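PDB 1TU1: effector EagT6 from Pseudomonas aeruginosa, which plays an essential role in delivering the toxin Tse6 to target cells, specifically in loading Tse6 onto VgrG1a. Local coordinates for residues L118-P122 / A123-H127; A131-Q134 / A135-L139; A54-V57 / A58-E62. All blocks are in the same frame, centred on the assembly; numbering follows the deposited sequence.

From the N terminus the chain reaches contact 3 first, inside helix 53-67, which lies against one side of the six-stranded antiparallel sheet. After the strands that follow, contact 1 closes the tight turn from strand 113-120 into helix 125-137, and contact 2 spans the last turns of that same helix. Every contact is local, so the three run in series and none nests in or crosses another. Contacts 1 and 2 meet where Leu118 CB packs on Trp132 CD1 at 3.6 Å. Contacts 2 and 3 lie on opposite sides of the chain's centre, about 24 Å apart between centres, yet both reach strands 98-107 and 113-120.

Contact 1: L118-P122 / A123-H127; sequences LTTTP and ADLPH
The Asp124 carboxylate is the flat group here, and Thr121 OG1 stands above its plane, 3.4 Å from Asp124 CG. At the OD2 end a water donates a bond of 3.1 Å to Asp124 OD2 and also bonds Thr120 OG1, 2.6 Å away, bridging strand and turn; the backbone N of Arg36, in a loop, is a second partner of the same oxygen. Thr120 OG1 also sits close to the Asp124 methylene, 3.1 Å from CB.

Thr121 holds the turn itself. With chi1 at 56° its hydroxyl is folded back between the backbone N and the carbonyl carbon, where OG1 can accept from Asp124 N at 3.2 Å. Thr121 O takes weak bonds from Asp124 N and Leu125 N, and Leu125 N has a further weak link to Pro122 O. The hydroxyl bond to the amide three residues on, with the weak carbonyl bonds to the amides three and four on, fits an ST motif, which is common where a chain enters a helix.

Next to the polar cluster, Thr120 CG2 rests 3.6 Å from Leu125 CA, and the Leu125 CD1 branch reaches Leu118 CD2 at 4.0 Å. This apolar side ties the end of strand 113-120 to the start of helix 125-137; Leu125 also touches Met101 and Arg103 on the adjacent strand 98-107, while Thr120 packs against His128, farther along the helix.

Contact 2: A131-Q134 / A135-L139; sequences AWKQ and AMQTL
Met136 packs on the Trp132 indole one helical turn away, its CG over one face toward the rim, 3.7 Å from Trp132 NE1. It makes a CH-pi contact with the five-membered ring, and the sulfur, reached through a bend at chi2 (-56°), approaches that ring obliquely in a Met-aromatic contact.

The backbone carbonyls of this turn are taken up in helical order. Ala131 O receives Ala135 N, and Trp132 O receives Met136 N at 3.0 Å in a nearly straight bond, the N-H...O angle being 170°. Lys133 O accepts from Gln137 N at 2.9 Å, but on a bent line of 135°, and Gln137 CG crowds the same oxygen at 3.2 Å.

This is the last part of helix 125-137, which lies on the sheet of a DcrB-family protein of the Mog1p/PsbP clan and contributes to the homodimer interface. Trp132 touches Arg103, and Met136 touches Val105 and Thr116.

Farther on the regular pattern frays, as at the C-terminal end of a helix. Gln134 O gets two weak bonds, from Gln137 N and Thr138 N, and Thr138 CG2 lies 3.3 Å from it. Ala135 O has two donors, both on Thr138: the backbone N at 3.0 Å and the hydroxyl at 2.6 Å. Having donated to Ala135 O, Thr138 OG1 is also bonded to Glu14 N of the second subunit. Close by, Trp19 of that subunit packs on Ala131 and Ala135.

Contact 3: A54-V57 / A58-E62; sequences ADYV and ARQLE
Tyr56 and Gln60 are brought together by their torsions: the tyrosine ring leaves with CG opposite its backbone N (chi1 164°), swinging along the helix, and Gln60 bends at chi2 (-49°) to fold its amide back toward the ring. Gln60 CG sits over one face of the phenol toward its rim, 3.6 Å from Tyr56 CZ, in a CH-pi contact. Beyond it the amide is turned only 22° from the ring plane, and Gln60 NE2 comes within 3.1 Å of Tyr56 CE1.

Arg59 approaches obliquely, with NH2 3.3 Å from Tyr56 CD1 and the guanidinium steeply inclined to the ring. Gln60 NE2, close to the ring on one hand, also lies over one face of the Arg59 guanidinium, toward its rim. Two polar ends have protein partners outside the helix: Tyr56 OH bonds Asp45 OD2 and Arg59 NH2 bonds Ser47 OG. Gln60 OE1 bonds a di(hydroxyethyl)ether molecule, probably from crystallisation.

The backbone underneath is regular, with Gln60 N donating to Tyr56 O at 3.1 Å and Leu61 N to Val57 O at 3.1 Å.

Tyr56 reaches Val113, Ile115 and Phe106, while Val57 and Leu61 meet Val87 and Leu89. It is the arrangement of an amphipathic alpha-helix laid on an antiparallel beta-sheet, spacings of three and four residues bringing its side chains together on the sheet-facing side.

Contact 1: L118-P122 / A123-H127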
ATOM      1  N   LEU A 118      -4.342  14.234   0.649  1.00 25.03           N
ATOM      2  CA  LEU A 118      -3.207  15.123   0.354  1.00 25.40           C
ATOM      3  C   LEU A 118      -2.754  15.738   1.673  1.00 26.42           C
ATOM      4  O   LEU A 118      -3.561  16.314   2.403  1.00 26.06           O
ATOM      5  CB  LEU A 118      -3.622  16.225  -0.613  1.00 25.85           C
ATOM      6  CG  LEU A 118      -2.533  17.277  -0.958  1.00 25.01           C
ATOM      7  CD1 LEU A 118      -1.509  16.685  -1.893  1.00 24.88           C
ATOM      8  CD2 LEU A 118      -3.176  18.484  -1.598  1.00 26.58           C
ATOM      9  N   THR A 119      -1.464  15.630   1.977  1.00 26.91           N
ATOM     10  CA  THR A 119      -0.914  16.213   3.161  1.00 27.62           C
ATOM     11  C   THR A 119       0.176  17.200   2.783  1.00 28.98           C
ATOM     12  O   THR A 119       1.122  16.859   2.079  1.00 28.23           O
ATOM     13  CB  THR A 119      -0.329  15.144   4.052  1.00 27.84           C
ATOM     14  OG1 THR A 119      -1.338  14.201   4.414  1.00 28.02           O
ATOM     15  CG2 THR A 119       0.128  15.750   5.383  1.00 28.88           C
ATOM     16  N   THR A 120       0.032  18.422   3.270  1.00 30.60           N
ATOM     17  CA  THR A 120       0.991  19.488   3.003  1.00 32.74           C
ATOM     18  C   THR A 120       0.960  20.432   4.200  1.00 33.64           C
ATOM     19  O   THR A 120       0.411  20.085   5.235  1.00 33.20           O
ATOM     20  CB  THR A 120       0.629  20.174   1.684  1.00 33.18           C
ATOM     21  OG1 THR A 120       1.673  21.062   1.288  1.00 36.83           O
ATOM     22  CG2 THR A 120      -0.601  21.081   1.841  1.00 33.71           C
ATOM     23  N   THR A 121       1.602  21.590   4.090  1.00 35.33           N
ATOM     24  CA  THR A 121       1.477  22.636   5.113  1.00 36.22           C
ATOM     25  C   THR A 121       0.520  23.676   4.566  1.00 36.43           C
ATOM     26  O   THR A 121       0.318  23.740   3.367  1.00 36.46           O
ATOM     27  CB  THR A 121       2.831  23.336   5.379  1.00 36.17           C
ATOM     28  OG1 THR A 121       3.336  23.858   4.151  1.00 35.53           O
ATOM     29  CG2 THR A 121       3.894  22.354   5.841  1.00 37.88           C
ATOM     30  N   PRO A 122      -0.041  24.524   5.421  1.00 37.77           N
ATOM     31  CA  PRO A 122      -0.893  25.615   4.925  1.00 38.54           C
ATOM     32  C   PRO A 122      -0.200  26.476   3.870  1.00 39.47           C
ATOM     33  O   PRO A 122      -0.801  26.782   2.838  1.00 40.41           O
ATOM     34  CB  PRO A 122      -1.239  26.397   6.189  1.00 38.67           C
ATOM     35  CG  PRO A 122      -1.062  25.417   7.301  1.00 38.39           C
ATOM     36  CD  PRO A 122       0.049  24.509   6.892  1.00 37.25           C
ATOM     37  N   ALA A 123       1.074  26.797   4.085  1.00 40.40           N
ATOM     38  CA  ALA A 123       1.845  27.589   3.121  1.00 40.54           C
ATOM     39  C   ALA A 123       1.985  26.921   1.756  1.00 40.10           C
ATOM     40  O   ALA A 123       2.039  27.602   0.732  1.00 39.61           O
ATOM     41  CB  ALA A 123       3.240  27.931   3.693  1.00 40.83           C
ATOM     42  N   ASP A 124       2.065  25.594   1.732  1.00 39.57           N
ATOM     43  CA  ASP A 124       2.308  24.878   0.474  1.00 39.43           C
ATOM     44  C   ASP A 124       1.041  24.392  -0.233  1.00 39.14           C
ATOM     45  O   ASP A 124       1.117  23.927  -1.361  1.00 38.51           O
ATOM     46  CB  ASP A 124       3.250  23.683   0.711  1.00 39.30           C
ATOM     47  CG  ASP A 124       4.665  24.119   1.067  1.00 40.73           C
ATOM     48  OD1 ASP A 124       4.985  25.325   0.899  1.00 39.27           O
ATOM     49  OD2 ASP A 124       5.514  23.324   1.522  1.00 40.61           O
ATOM     50  N   LEU A 125      -0.114  24.474   0.421  1.00 39.54           N
ATOM     51  CA  LEU A 125      -1.335  23.966  -0.203  1.00 39.79           C
ATOM     52  C   LEU A 125      -1.586  24.570  -1.592  1.00 39.82           C
ATOM     53  O   LEU A 125      -1.836  23.833  -2.550  1.00 39.71           O
ATOM     54  CB  LEU A 125      -2.552  24.120   0.710  1.00 39.95           C
ATOM     55  CG  LEU A 125      -3.875  23.684   0.066  1.00 40.71           C
ATOM     56  CD1 LEU A 125      -3.821  22.213  -0.381  1.00 41.12           C
ATOM     57  CD2 LEU A 125      -5.051  23.908   0.993  1.00 41.91           C
ATOM     58  N   PRO A 126      -1.503  25.895  -1.740  1.00 39.87           N
ATOM     59  CA  PRO A 126      -1.781  26.509  -3.050  1.00 39.31           C
ATOM     60  C   PRO A 126      -0.869  26.022  -4.158  1.00 38.20           C
ATOM     61  O   PRO A 126      -1.276  25.990  -5.313  1.00 38.70           O
ATOM     62  CB  PRO A 126      -1.564  28.015  -2.789  1.00 39.76           C
ATOM     63  CG  PRO A 126      -1.775  28.164  -1.346  1.00 40.06           C
ATOM     64  CD  PRO A 126      -1.196  26.913  -0.720  1.00 39.90           C
ATOM     65  N   HIS A 127       0.363  25.661  -3.828  1.00 37.02           N
ATOM     66  CA  HIS A 127       1.286  25.182  -4.842  1.00 36.09           C
ATOM     67  C   HIS A 127       0.916  23.776  -5.335  1.00 34.90           C
ATOM     68  O   HIS A 127       1.003  23.474  -6.523  1.00 34.86           O
ATOM     69  CB  HIS A 127       2.716  25.174  -4.300  1.00 36.69           C
ATOM     70  CG  HIS A 127       3.685  24.570  -5.253  1.00 37.67           C
ATOM     71  ND1 HIS A 127       3.895  23.211  -5.330  1.00 42.31           N
ATOM     72  CD2 HIS A 127       4.443  25.124  -6.223  1.00 41.43           C
ATOM     73  CE1 HIS A 127       4.763  22.957  -6.291  1.00 41.90           C
ATOM     74  NE2 HIS A 127       5.109  24.101  -6.851  1.00 43.65           N
TER
HETATM   75  O   HOH W   1       4.175  20.595   1.884  1.00 39.58           O

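Contact 2: A131-Q134 / A135-L139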
ATOM      1  N   ALA A 131      -2.150  20.051  -9.138  1.00 31.76           N
ATOM      2  CA  ALA A 131      -1.812  18.679  -9.495  1.00 30.76           C
ATOM      3  C   ALA A 131      -2.714  17.690  -8.734  1.00 29.79           C
ATOM      4  O   ALA A 131      -3.176  16.736  -9.310  1.00 29.15           O
ATOM      5  CB  ALA A 131      -0.352  18.388  -9.191  1.00 30.53           C
ATOM      6  N   TRP A 132      -2.933  17.939  -7.451  1.00 29.40           N
ATOM      7  CA  TRP A 132      -3.857  17.133  -6.656  1.00 29.85           C
ATOM      8  C   TRP A 132      -5.261  17.083  -7.307  1.00 30.52           C
ATOM      9  O   TRP A 132      -5.807  16.003  -7.566  1.00 29.27           O
ATOM     10  CB  TRP A 132      -3.952  17.696  -5.261  1.00 29.71           C
ATOM     11  CG  TRP A 132      -5.024  17.069  -4.462  1.00 30.16           C
ATOM     12  CD1 TRP A 132      -5.026  15.811  -3.933  1.00 29.27           C
ATOM     13  CD2 TRP A 132      -6.280  17.656  -4.119  1.00 31.86           C
ATOM     14  NE1 TRP A 132      -6.201  15.593  -3.257  1.00 31.12           N
ATOM     15  CE2 TRP A 132      -6.991  16.710  -3.351  1.00 31.15           C
ATOM     16  CE3 TRP A 132      -6.881  18.903  -4.377  1.00 33.11           C
ATOM     17  CZ2 TRP A 132      -8.275  16.959  -2.845  1.00 32.85           C
ATOM     18  CZ3 TRP A 132      -8.164  19.153  -3.865  1.00 33.29           C
ATOM     19  CH2 TRP A 132      -8.846  18.182  -3.118  1.00 31.99           C
ATOM     20  N   LYS A 133      -5.797  18.270  -7.598  1.00 31.11           N
ATOM     21  CA  LYS A 133      -7.144  18.439  -8.166  1.00 32.29           C
ATOM     22  C   LYS A 133      -7.275  17.626  -9.428  1.00 31.53           C
ATOM     23  O   LYS A 133      -8.215  16.833  -9.571  1.00 31.11           O
ATOM     24  CB  LYS A 133      -7.460  19.912  -8.461  0.56 32.32           C
ATOM     25  CG  LYS A 133      -8.905  20.155  -8.945  0.56 34.40           C
ATOM     26  CD  LYS A 133      -9.185  21.655  -9.134  0.56 36.84           C
ATOM     27  CE  LYS A 133     -10.073  21.962 -10.340  0.56 37.98           C
ATOM     28  NZ  LYS A 133      -9.995  23.413 -10.662  0.56 38.28           N
ATOM     29  N   GLN A 134      -6.318  17.813 -10.338  1.00 30.31           N
ATOM     30  CA  GLN A 134      -6.338  17.154 -11.621  1.00 29.57           C
ATOM     31  C   GLN A 134      -6.351  15.629 -11.457  1.00 29.29           C
ATOM     32  O   GLN A 134      -7.105  14.925 -12.142  1.00 29.08           O
ATOM     33  CB  GLN A 134      -5.119  17.571 -12.464  1.00 29.80           C
ATOM     34  CG  GLN A 134      -4.949  16.796 -13.771  1.00 30.47           C
ATOM     35  CD  GLN A 134      -6.122  16.990 -14.745  1.00 31.84           C
ATOM     36  OE1 GLN A 134      -6.825  18.001 -14.675  1.00 35.25           O
ATOM     37  NE2 GLN A 134      -6.331  16.021 -15.638  1.00 31.60           N
ATOM     38  N   ALA A 135      -5.453  15.123 -10.614  1.00 28.16           N
ATOM     39  CA  ALA A 135      -5.344  13.692 -10.360  1.00 27.41           C
ATOM     40  C   ALA A 135      -6.700  13.140  -9.906  1.00 26.23           C
ATOM     41  O   ALA A 135      -7.191  12.141 -10.450  1.00 25.56           O
ATOM     42  CB  ALA A 135      -4.308  13.428  -9.283  1.00 27.31           C
ATOM     43  N   MET A 136      -7.276  13.813  -8.922  1.00 26.02           N
ATOM     44  CA  MET A 136      -8.566  13.434  -8.338  1.00 26.89           C
ATOM     45  C   MET A 136      -9.711  13.506  -9.337  1.00 27.92           C
ATOM     46  O   MET A 136     -10.680  12.741  -9.236  1.00 27.07           O
ATOM     47  CB  MET A 136      -8.902  14.319  -7.140  1.00 26.80           C
ATOM     48  CG  MET A 136      -8.213  13.920  -5.860  1.00 27.02           C
ATOM     49  SD  MET A 136      -8.519  12.180  -5.370  1.00 26.89           S
ATOM     50  CE  MET A 136     -10.305  12.127  -5.269  1.00 25.81           C
ATOM     51  N   GLN A 137      -9.586  14.402 -10.317  1.00 28.88           N
ATOM     52  CA  GLN A 137     -10.609  14.588 -11.345  1.00 29.49           C
ATOM     53  C   GLN A 137     -10.570  13.464 -12.356  1.00 28.62           C
ATOM     54  O   GLN A 137     -11.542  13.235 -13.082  1.00 28.65           O
ATOM     55  CB  GLN A 137     -10.472  15.963 -12.016  1.00 29.85           C
ATOM     56  CG  GLN A 137     -10.999  17.062 -11.112  1.00 33.57           C
ATOM     57  CD  GLN A 137     -11.039  18.434 -11.759  1.00 38.96           C
ATOM     58  OE1 GLN A 137     -10.219  18.760 -12.627  1.00 42.87           O
ATOM     59  NE2 GLN A 137     -11.995  19.246 -11.333  1.00 42.29           N
ATOM     60  N   THR A 138      -9.459  12.737 -12.395  1.00 28.06           N
ATOM     61  CA  THR A 138      -9.362  11.549 -13.233  1.00 26.58           C
ATOM     62  C   THR A 138      -9.660  10.245 -12.499  1.00 25.93           C
ATOM     63  O   THR A 138      -9.674   9.215 -13.131  1.00 25.30           O
ATOM     64  CB  THR A 138      -7.946  11.410 -13.841  1.00 27.21           C
ATOM     65  OG1 THR A 138      -6.981  11.156 -12.794  1.00 26.20           O
ATOM     66  CG2 THR A 138      -7.511  12.704 -14.517  1.00 27.90           C
ATOM     67  N   LEU A 139      -9.844  10.268 -11.181  1.00 25.77           N
ATOM     68  CA  LEU A 139     -10.102   9.015 -10.447  1.00 25.17           C
ATOM     69  C   LEU A 139     -11.446   8.393 -10.854  1.00 25.36           C
ATOM     70  O   LEU A 139     -12.498   8.988 -10.622  1.00 25.14           O
ATOM     71  CB  LEU A 139     -10.081   9.244  -8.950  1.00 24.53           C
ATOM     72  CG  LEU A 139     -10.028   8.001  -8.052  1.00 24.41           C
ATOM     73  CD1 LEU A 139      -9.372   8.383  -6.767  1.00 26.37           C
ATOM     74  CD2 LEU A 139     -11.432   7.452  -7.763  1.00 26.46           C
TER

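Contact 3: A54-V57 / A58-E62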
ATOM      1  N   ALA A  54     -23.292   8.543   5.399  1.00 26.59           N
ATOM      2  CA  ALA A  54     -23.320   9.818   6.113  1.00 26.75           C
ATOM      3  C   ALA A  54     -22.911   9.666   7.546  1.00 26.83           C
ATOM      4  O   ALA A  54     -22.177  10.518   8.055  1.00 28.20           O
ATOM      5  CB  ALA A  54     -24.703  10.473   6.024  1.00 27.77           C
ATOM      6  N   ASP A  55     -23.369   8.602   8.205  1.00 26.12           N
ATOM      7  CA  ASP A  55     -22.988   8.313   9.581  1.00 26.79           C
ATOM      8  C   ASP A  55     -21.507   7.931   9.683  1.00 26.81           C
ATOM      9  O   ASP A  55     -20.831   8.307  10.648  1.00 26.60           O
ATOM     10  CB  ASP A  55     -23.791   7.156  10.160  1.00 27.00           C
ATOM     11  CG  ASP A  55     -25.279   7.485  10.358  1.00 29.23           C
ATOM     12  OD1 ASP A  55     -25.715   8.636  10.077  1.00 29.91           O
ATOM     13  OD2 ASP A  55     -26.061   6.598  10.753  1.00 31.18           O
ATOM     14  N   TYR A  56     -21.021   7.158   8.715  1.00 26.05           N
ATOM     15  CA  TYR A  56     -19.593   6.795   8.675  1.00 25.76           C
ATOM     16  C   TYR A  56     -18.735   8.063   8.623  1.00 25.89           C
ATOM     17  O   TYR A  56     -17.797   8.208   9.405  1.00 25.40           O
ATOM     18  CB  TYR A  56     -19.267   5.848   7.483  1.00 25.64           C
ATOM     19  CG  TYR A  56     -17.775   5.805   7.219  1.00 24.25           C
ATOM     20  CD1 TYR A  56     -16.953   4.922   7.909  1.00 25.75           C
ATOM     21  CD2 TYR A  56     -17.188   6.694   6.333  1.00 23.73           C
ATOM     22  CE1 TYR A  56     -15.560   4.928   7.708  1.00 24.92           C
ATOM     23  CE2 TYR A  56     -15.818   6.709   6.117  1.00 22.70           C
ATOM     24  CZ  TYR A  56     -15.009   5.833   6.805  1.00 23.98           C
ATOM     25  OH  TYR A  56     -13.659   5.867   6.592  1.00 24.51           O
ATOM     26  N   VAL A  57     -19.072   8.987   7.722  1.00 26.82           N
ATOM     27  CA  VAL A  57     -18.321  10.224   7.567  1.00 28.10           C
ATOM     28  C   VAL A  57     -18.407  11.082   8.843  1.00 29.19           C
ATOM     29  O   VAL A  57     -17.400  11.673   9.278  1.00 27.76           O
ATOM     30  CB  VAL A  57     -18.750  11.019   6.317  1.00 28.56           C
ATOM     31  CG1 VAL A  57     -18.028  12.350   6.241  1.00 29.42           C
ATOM     32  CG2 VAL A  57     -18.464  10.223   5.037  1.00 27.43           C
ATOM     33  N   ALA A  58     -19.589  11.103   9.474  1.00 29.05           N
ATOM     34  CA  ALA A  58     -19.769  11.868  10.702  1.00 29.08           C
ATOM     35  C   ALA A  58     -18.838  11.324  11.770  1.00 29.30           C
ATOM     36  O   ALA A  58     -18.264  12.106  12.528  1.00 29.78           O
ATOM     37  CB  ALA A  58     -21.234  11.833  11.183  1.00 28.79           C
ATOM     38  N   ARG A  59     -18.683  10.000  11.823  1.00 29.50           N
ATOM     39  CA  ARG A  59     -17.818   9.348  12.801  1.00 30.28           C
ATOM     40  C   ARG A  59     -16.346   9.728  12.567  1.00 30.38           C
ATOM     41  O   ARG A  59     -15.613   9.968  13.523  1.00 28.80           O
ATOM     42  CB  ARG A  59     -17.997   7.822  12.808  1.00 31.24           C
ATOM     43  CG  ARG A  59     -17.062   7.069  13.777  1.00 33.90           C
ATOM     44  CD  ARG A  59     -17.334   5.585  13.943  1.00 38.27           C
ATOM     45  NE  ARG A  59     -17.356   4.855  12.672  1.00 41.66           N
ATOM     46  CZ  ARG A  59     -16.299   4.273  12.079  1.00 42.81           C
ATOM     47  NH1 ARG A  59     -15.086   4.280  12.621  1.00 42.29           N
ATOM     48  NH2 ARG A  59     -16.477   3.656  10.927  1.00 43.68           N
ATOM     49  N   GLN A  60     -15.928   9.790  11.306  1.00 30.44           N
ATOM     50  CA  GLN A  60     -14.561  10.196  10.974  1.00 31.08           C
ATOM     51  C   GLN A  60     -14.291  11.602  11.499  1.00 32.74           C
ATOM     52  O   GLN A  60     -13.243  11.859  12.075  1.00 31.48           O
ATOM     53  CB  GLN A  60     -14.328  10.153   9.467  1.00 30.26           C
ATOM     54  CG  GLN A  60     -14.517   8.768   8.879  1.00 29.20           C
ATOM     55  CD  GLN A  60     -13.760   7.719   9.648  1.00 29.57           C
ATOM     56  OE1 GLN A  60     -12.547   7.864   9.864  1.00 32.49           O
ATOM     57  NE2 GLN A  60     -14.449   6.664  10.073  1.00 28.64           N
ATOM     58  N   LEU A  61     -15.244  12.503  11.293  1.00 34.36           N
ATOM     59  CA  LEU A  61     -15.099  13.885  11.725  1.00 36.61           C
ATOM     60  C   LEU A  61     -15.005  13.987  13.238  1.00 37.78           C
ATOM     61  O   LEU A  61     -14.187  14.753  13.750  1.00 37.75           O
ATOM     62  CB  LEU A  61     -16.252  14.738  11.222  1.00 37.34           C
ATOM     63  CG  LEU A  61     -15.951  15.592  10.003  1.00 39.95           C
ATOM     64  CD1 LEU A  61     -17.264  16.008   9.333  1.00 42.27           C
ATOM     65  CD2 LEU A  61     -15.101  16.809  10.430  1.00 41.96           C
ATOM     66  N   GLU A  62     -15.832  13.206  13.935  1.00 39.18           N
ATOM     67  CA  GLU A  62     -15.829  13.112  15.390  1.00 40.81           C
ATOM     68  C   GLU A  62     -14.519  12.517  15.891  1.00 41.21           C
ATOM     69  O   GLU A  62     -13.975  12.969  16.900  1.00 40.68           O
ATOM     70  CB  GLU A  62     -16.981  12.226  15.867  1.00 41.78           C
ATOM     71  CG  GLU A  62     -17.242  12.239  17.367  1.00 44.66           C
ATOM     72  CD  GLU A  62     -18.496  11.459  17.768  1.00 49.99           C
ATOM     73  OE1 GLU A  62     -18.571  10.227  17.512  1.00 52.21           O
ATOM     74  OE2 GLU A  62     -19.419  12.083  18.343  1.00 54.11           O
TER